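Local coordinates for hypothetical Membrane Spanning Protein (Bacillus cereus, PDB 2FB5), which condenses two ATP molecules into the signalling nucleotide cyclic di-AMP, as one of three paralogous diadenylate cyclases of this bacterium, and is needed for efficient spore formation, at residues Leu152-Ser157 and Arg167-Ile172; Asp179-Val184 and Thr192-Asn197. All blocks are in the same frame, centred on the assembly; numbering follows the deposited sequence.

Contact 1 of 2, residues Leu152-Ser157 and Arg167-Ile172; sequences LPLTKS and RHRAAI
Thr155 and Arg169 grip each other twice, once through each backbone carbonyl. Thr155 N donates to Arg169 O at 2.9 Å in a nearly straight bond. In return the side chain of Arg169 turns to the loop, and its NH2 donates to Thr155 O at 3.1 Å, with the oxygen in the guanidinium plane, at its edge. The bend of the arginine chain at chi3 (61°) turns the guanidinium back to that carbonyl while CB stays against Thr155 CG2. Leu154 lies over one face of the guanidinium, CD1 about 3.9 Å above its plane and toward the rim, an apolar lid for a flat cation. A water bridges Thr155 O and Ser157 O, and makes a weak bond to Arg169 NE.

The loop that follows strand 144-150 in this DisA-type nucleotide-binding domain is thereby laid along helix 166-175. Ala170 suits the closest passage because its small methyl lets the chains come near: Leu154 CD2 touches Ala170 CB at 3.7 Å and Leu152 CB lies 3.9 Å from the same methyl. Farther along, Ile172 CG2 packs on Thr155 CB at 3.8 Å.

Thr155 itself is set by an ST turn, in which Ser157 N donates to Thr155 OG1 at 3.0 Å. With OG1 anti to its own N (chi1 -173°), the methyl CG2 is left to face Arg169 and Ile172, while the hydroxyl serves the turn and Glu176, just beyond the helix. On the inner side Leu152 and Ala170 rest on Leu95 of strand 94-98.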
loop_
_atom_site.group_PDB
_atom_site.type_symbol
_atom_site.label_atom_id
_atom_site.label_comp_id
_atom_site.label_asym_id
_atom_site.label_seq_id
_atom_site.Cartn_x
_atom_site.Cartn_y
_atom_site.Cartn_z
ATOM N N LEU A 152 -6.445 32.869 -2.465
ATOM C CA LEU A 152 -5.804 31.952 -1.520
ATOM C C LEU A 152 -5.104 32.736 -0.411
ATOM O O LEU A 152 -4.753 33.894 -0.630
ATOM C CB LEU A 152 -4.733 31.155 -2.246
ATOM C CG LEU A 152 -5.105 29.873 -2.988
ATOM C CD1 LEU A 152 -6.449 29.972 -3.692
ATOM C CD2 LEU A 152 -3.983 29.512 -3.955
ATOM N N PRO A 153 -4.858 32.096 0.756
ATOM C CA PRO A 153 -4.078 32.782 1.814
ATOM C C PRO A 153 -2.609 32.914 1.384
ATOM O O PRO A 153 -2.080 32.018 0.721
ATOM C CB PRO A 153 -4.219 31.844 3.021
ATOM C CG PRO A 153 -4.428 30.494 2.406
ATOM C CD PRO A 153 -5.250 30.731 1.165
ATOM N N LEU A 154 -1.978 34.038 1.703
ATOM C CA LEU A 154 -0.587 34.249 1.323
ATOM C C LEU A 154 0.301 33.842 2.479
ATOM O O LEU A 154 -0.018 34.157 3.629
ATOM C CB LEU A 154 -0.332 35.724 0.986
ATOM C CG LEU A 154 -1.183 36.397 -0.086
ATOM C CD1 LEU A 154 -0.836 37.881 -0.158
ATOM C CD2 LEU A 154 -0.989 35.718 -1.441
ATOM N N THR A 155 1.408 33.157 2.195
ATOM C CA THR A 155 2.352 32.839 3.268
ATOM C C THR A 155 2.881 34.112 3.939
ATOM O O THR A 155 3.106 35.122 3.272
ATOM C CB THR A 155 3.534 31.963 2.806
ATOM O OG1 THR A 155 4.306 31.580 3.950
ATOM C CG2 THR A 155 4.432 32.690 1.796
ATOM N N LYS A 156 3.055 34.046 5.255
ATOM C CA LYS A 156 3.701 35.111 6.032
ATOM C C LYS A 156 5.177 34.785 6.224
ATOM O O LYS A 156 5.954 35.640 6.658
ATOM C CB LYS A 156 3.074 35.244 7.424
ATOM C CG LYS A 156 1.594 34.898 7.538
ATOM C CD LYS A 156 0.693 36.071 7.153
ATOM C CE LYS A 156 -0.787 35.673 7.237
ATOM N NZ LYS A 156 -1.693 36.850 7.086
ATOM N N SER A 157 5.555 33.543 5.910
ATOM C CA SER A 157 6.897 33.038 6.187
ATOM C C SER A 157 7.986 34.045 5.855
ATOM O O SER A 157 8.045 34.562 4.738
ATOM C CB SER A 157 7.157 31.738 5.435
ATOM O OG SER A 157 8.521 31.367 5.536
ATOM N N ARG A 167 1.575 35.284 -6.584
ATOM C CA ARG A 167 1.206 33.954 -7.074
ATOM C C ARG A 167 1.922 32.863 -6.291
ATOM O O ARG A 167 1.304 31.904 -5.822
ATOM C CB ARG A 167 1.568 33.783 -8.551
ATOM C CG ARG A 167 0.406 33.794 -9.480
ATOM C CD ARG A 167 0.855 33.565 -10.913
ATOM N NE ARG A 167 -0.009 34.329 -11.801
ATOM C CZ ARG A 167 0.295 35.531 -12.275
ATOM N NH1 ARG A 167 1.454 36.095 -11.967
ATOM N NH2 ARG A 167 -0.553 36.164 -13.064
ATOM N N HIS A 168 3.236 33.012 -6.165
ATOM C CA HIS A 168 4.047 32.022 -5.478
ATOM C C HIS A 168 3.735 32.001 -3.988
ATOM O O HIS A 168 3.659 30.936 -3.382
ATOM C CB HIS A 168 5.531 32.280 -5.731
ATOM C CG HIS A 168 5.922 32.122 -7.165
ATOM N ND1 HIS A 168 6.434 30.946 -7.671
ATOM C CD2 HIS A 168 5.852 32.983 -8.208
ATOM C CE1 HIS A 168 6.678 31.093 -8.962
ATOM N NE2 HIS A 168 6.329 32.320 -9.313
ATOM N N ARG A 169 3.548 33.177 -3.401
ATOM C CA ARG A 169 3.203 33.257 -1.978
ATOM C C ARG A 169 1.832 32.661 -1.658
ATOM O O ARG A 169 1.623 32.162 -0.556
ATOM C CB ARG A 169 3.260 34.704 -1.492
ATOM C CG ARG A 169 4.648 35.323 -1.510
ATOM C CD ARG A 169 4.565 36.794 -1.073
ATOM N NE ARG A 169 4.042 36.911 0.298
ATOM C CZ ARG A 169 3.372 37.963 0.776
ATOM N NH1 ARG A 169 3.126 39.021 0.003
ATOM N NH2 ARG A 169 2.939 37.954 2.031
ATOM N N ALA A 170 0.899 32.728 -2.610
ATOM C CA ALA A 170 -0.444 32.159 -2.429
ATOM C C ALA A 170 -0.396 30.633 -2.485
ATOM O O ALA A 170 -1.095 29.947 -1.731
ATOM C CB ALA A 170 -1.398 32.697 -3.489
ATOM N N ALA A 171 0.426 30.115 -3.397
ATOM C CA ALA A 171 0.655 28.693 -3.516
ATOM C C ALA A 171 1.255 28.145 -2.225
ATOM O O ALA A 171 0.755 27.172 -1.658
ATOM C CB ALA A 171 1.574 28.406 -4.692
ATOM N N ILE A 172 2.334 28.778 -1.772
ATOM C CA ILE A 172 2.989 28.365 -0.541
ATOM C C ILE A 172 1.990 28.472 0.598
ATOM O O ILE A 172 1.863 27.544 1.399
ATOM C CB ILE A 172 4.272 29.192 -0.253
ATOM C CG1 ILE A 172 5.301 28.951 -1.366
ATOM C CG2 ILE A 172 4.874 28.808 1.094
ATOM C CD1 ILE A 172 6.494 29.905 -1.322
HETATM O O HOH W 1 6.123 36.023 2.660
#

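Contact 2 of 2, residues Asp179-Val184 and Thr192-Asn197; sequences DALILV and TSFALN
Leu181 and Phe194 fit together on one face of an antiparallel beta hairpin, strands 181-185 and 192-196 of the mixed sheet in the DisA-type nucleotide-binding domain. The two methyls of Leu181 are the bump, and the ring face and CB of Phe194 are the surface that takes them. The branched end of Leu181 leans across to the partner strand. Its CD1 sits over the Phe194 ring in a CH-pi contact, 4.2 Å from the centroid and offset toward the rim, while CD2 fits against Phe194 CB at 3.7 Å. With CG held between the backbone N and the carbonyl carbon (chi1 68°), the ring is turned to the side where Leu181 can lie on it. Leu183, paired with Phe194 at the non-hydrogen-bonded position, brings CD2 against Phe194 CB as well, next to the Leu181 branch, so that two leucine methyls crowd the root of the phenylalanine. Large apolar residues suit this face: Leu181 packs on Tyr69 and Leu70, and Phe194 on Ile66, all of helix 47-70.

The opposite face carries Ile182, Val184, Ser193 and Ala195. Small Ser193 and Ala195 stand beside the bulkier branched residues at the hydrogen-bonded pairs, and Ile182 and Val184 press on helix 166-175. Four backbone bonds fix this register, among them Ala195 N to Ile182 O at 2.8 Å and Val184 N to Ser193 O at 2.8 Å.

Toward Asn197 the strands part. Leu196 CD1 reaches over to the carbonyl oxygens of Asp179 and Ala180, and a water links the two chain segments there, lying 2.7 Å from Ala180 O and accepting from Asn197 N at 2.8 Å.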
loop_
_atom_site.group_PDB
_atom_site.type_symbol
_atom_site.label_atom_id
_atom_site.label_comp_id
_atom_site.label_asym_id
_atom_site.label_seq_id
_atom_site.Cartn_x
_atom_site.Cartn_y
_atom_site.Cartn_z
ATOM N N ASP A 179 -3.219 19.826 2.470
ATOM C CA ASP A 179 -2.390 18.914 1.704
ATOM C C ASP A 179 -2.559 19.148 0.194
ATOM O O ASP A 179 -2.130 18.333 -0.619
ATOM C CB ASP A 179 -2.707 17.451 2.082
ATOM C CG ASP A 179 -3.992 16.941 1.444
ATOM O OD1 ASP A 179 -4.952 17.731 1.307
ATOM O OD2 ASP A 179 -4.053 15.742 1.083
ATOM N N ALA A 180 -3.178 20.262 -0.194
ATOM C CA ALA A 180 -3.305 20.567 -1.636
ATOM C C ALA A 180 -1.939 20.723 -2.305
ATOM O O ALA A 180 -0.981 21.154 -1.674
ATOM C CB ALA A 180 -4.141 21.827 -1.858
ATOM N N LEU A 181 -1.849 20.353 -3.586
ATOM C CA LEU A 181 -0.654 20.642 -4.357
ATOM C C LEU A 181 -0.984 21.826 -5.260
ATOM O O LEU A 181 -2.000 21.805 -5.943
ATOM C CB LEU A 181 -0.236 19.416 -5.188
ATOM C CG LEU A 181 1.072 19.564 -5.968
ATOM C CD1 LEU A 181 1.782 18.231 -6.025
ATOM C CD2 LEU A 181 0.838 20.121 -7.399
ATOM N N ILE A 182 -0.150 22.856 -5.267
ATOM C CA ILE A 182 -0.466 24.067 -6.051
ATOM C C ILE A 182 0.615 24.362 -7.091
ATOM O O ILE A 182 1.747 24.679 -6.744
ATOM C CB ILE A 182 -0.741 25.323 -5.155
ATOM C CG1 ILE A 182 -1.797 25.019 -4.081
ATOM C CG2 ILE A 182 -1.239 26.510 -5.993
ATOM C CD1 ILE A 182 -1.205 24.614 -2.712
ATOM N N LEU A 183 0.238 24.270 -8.363
ATOM C CA LEU A 183 1.137 24.541 -9.473
ATOM C C LEU A 183 1.179 26.032 -9.754
ATOM O O LEU A 183 0.152 26.713 -9.677
ATOM C CB LEU A 183 0.661 23.789 -10.733
ATOM C CG LEU A 183 0.791 22.266 -10.590
ATOM C CD1 LEU A 183 -0.333 21.538 -11.311
ATOM C CD2 LEU A 183 2.153 21.778 -11.110
ATOM N N VAL A 184 2.370 26.537 -10.082
ATOM C CA VAL A 184 2.555 27.945 -10.434
ATOM C C VAL A 184 3.348 28.046 -11.738
ATOM O O VAL A 184 4.288 27.279 -11.947
ATOM C CB VAL A 184 3.323 28.725 -9.326
ATOM C CG1 VAL A 184 3.362 30.207 -9.632
ATOM C CG2 VAL A 184 2.680 28.523 -7.965
ATOM N N THR A 192 8.152 27.036 -13.917
ATOM C CA THR A 192 7.035 26.313 -13.330
ATOM C C THR A 192 7.463 25.646 -12.033
ATOM O O THR A 192 8.545 25.054 -11.964
ATOM C CB THR A 192 6.480 25.273 -14.301
ATOM O OG1 THR A 192 7.501 24.318 -14.592
ATOM C CG2 THR A 192 6.069 25.943 -15.575
ATOM N N SER A 193 6.611 25.779 -11.014
ATOM C CA SER A 193 6.827 25.257 -9.667
ATOM C C SER A 193 5.568 24.546 -9.162
ATOM O O SER A 193 4.486 24.713 -9.734
ATOM C CB SER A 193 7.094 26.423 -8.710
ATOM O OG SER A 193 8.228 27.167 -9.095
ATOM N N PHE A 194 5.701 23.757 -8.100
ATOM C CA PHE A 194 4.533 23.464 -7.262
ATOM C C PHE A 194 4.863 23.648 -5.799
ATOM O O PHE A 194 6.016 23.459 -5.396
ATOM C CB PHE A 194 3.914 22.082 -7.523
ATOM C CG PHE A 194 4.782 20.917 -7.114
ATOM C CD1 PHE A 194 4.830 20.494 -5.794
ATOM C CD2 PHE A 194 5.510 20.215 -8.067
ATOM C CE1 PHE A 194 5.613 19.409 -5.413
ATOM C CE2 PHE A 194 6.292 19.118 -7.696
ATOM C CZ PHE A 194 6.346 18.724 -6.364
ATOM N N ALA A 195 3.860 24.034 -5.021
ATOM C CA ALA A 195 3.986 24.085 -3.575
ATOM C C ALA A 195 3.290 22.886 -2.958
ATOM O O ALA A 195 2.180 22.507 -3.366
ATOM C CB ALA A 195 3.386 25.374 -3.016
ATOM N N LEU A 196 3.946 22.307 -1.962
ATOM C CA LEU A 196 3.401 21.191 -1.210
ATOM C C LEU A 196 3.921 21.281 0.221
ATOM O O LEU A 196 5.129 21.355 0.454
ATOM C CB LEU A 196 3.794 19.855 -1.839
ATOM C CG LEU A 196 3.187 18.606 -1.180
ATOM C CD1 LEU A 196 1.701 18.478 -1.513
ATOM C CD2 LEU A 196 3.953 17.362 -1.622
ATOM N N ASN A 197 3.001 21.297 1.172
ATOM C CA ASN A 197 3.358 21.354 2.595
ATOM C C ASN A 197 4.346 22.480 2.948
ATOM O O ASN A 197 5.319 22.276 3.686
ATOM C CB ASN A 197 3.860 19.977 3.095
ATOM C CG ASN A 197 4.050 19.933 4.619
ATOM O OD1 ASN A 197 3.261 20.510 5.375
ATOM N ND2 ASN A 197 5.105 19.244 5.070
HETATM O O HOH W 2 0.262 20.835 0.703
#

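The chain leaves strand 144-150 and enters 152-157; nine residues further on, 167-172 of helix 166-175 closes contact 1. A short turn then leads to 179-184, and seven residues later the chain comes back antiparallel to close contact 2. The two loops follow in series, neither enclosing nor crossing the other, with centres about 10 Å apart. Helix 166-175 joins them: one side receives the 152-157 loop, while another lies on the hairpin, where Ala171 CB meets Val184 CG2 at 3.5 Å and Ala171 O approaches Ala195 CB at 3.5 Å. The helix is thus held between loop and hairpin, and strand 94-98 touches side chains of both contacts.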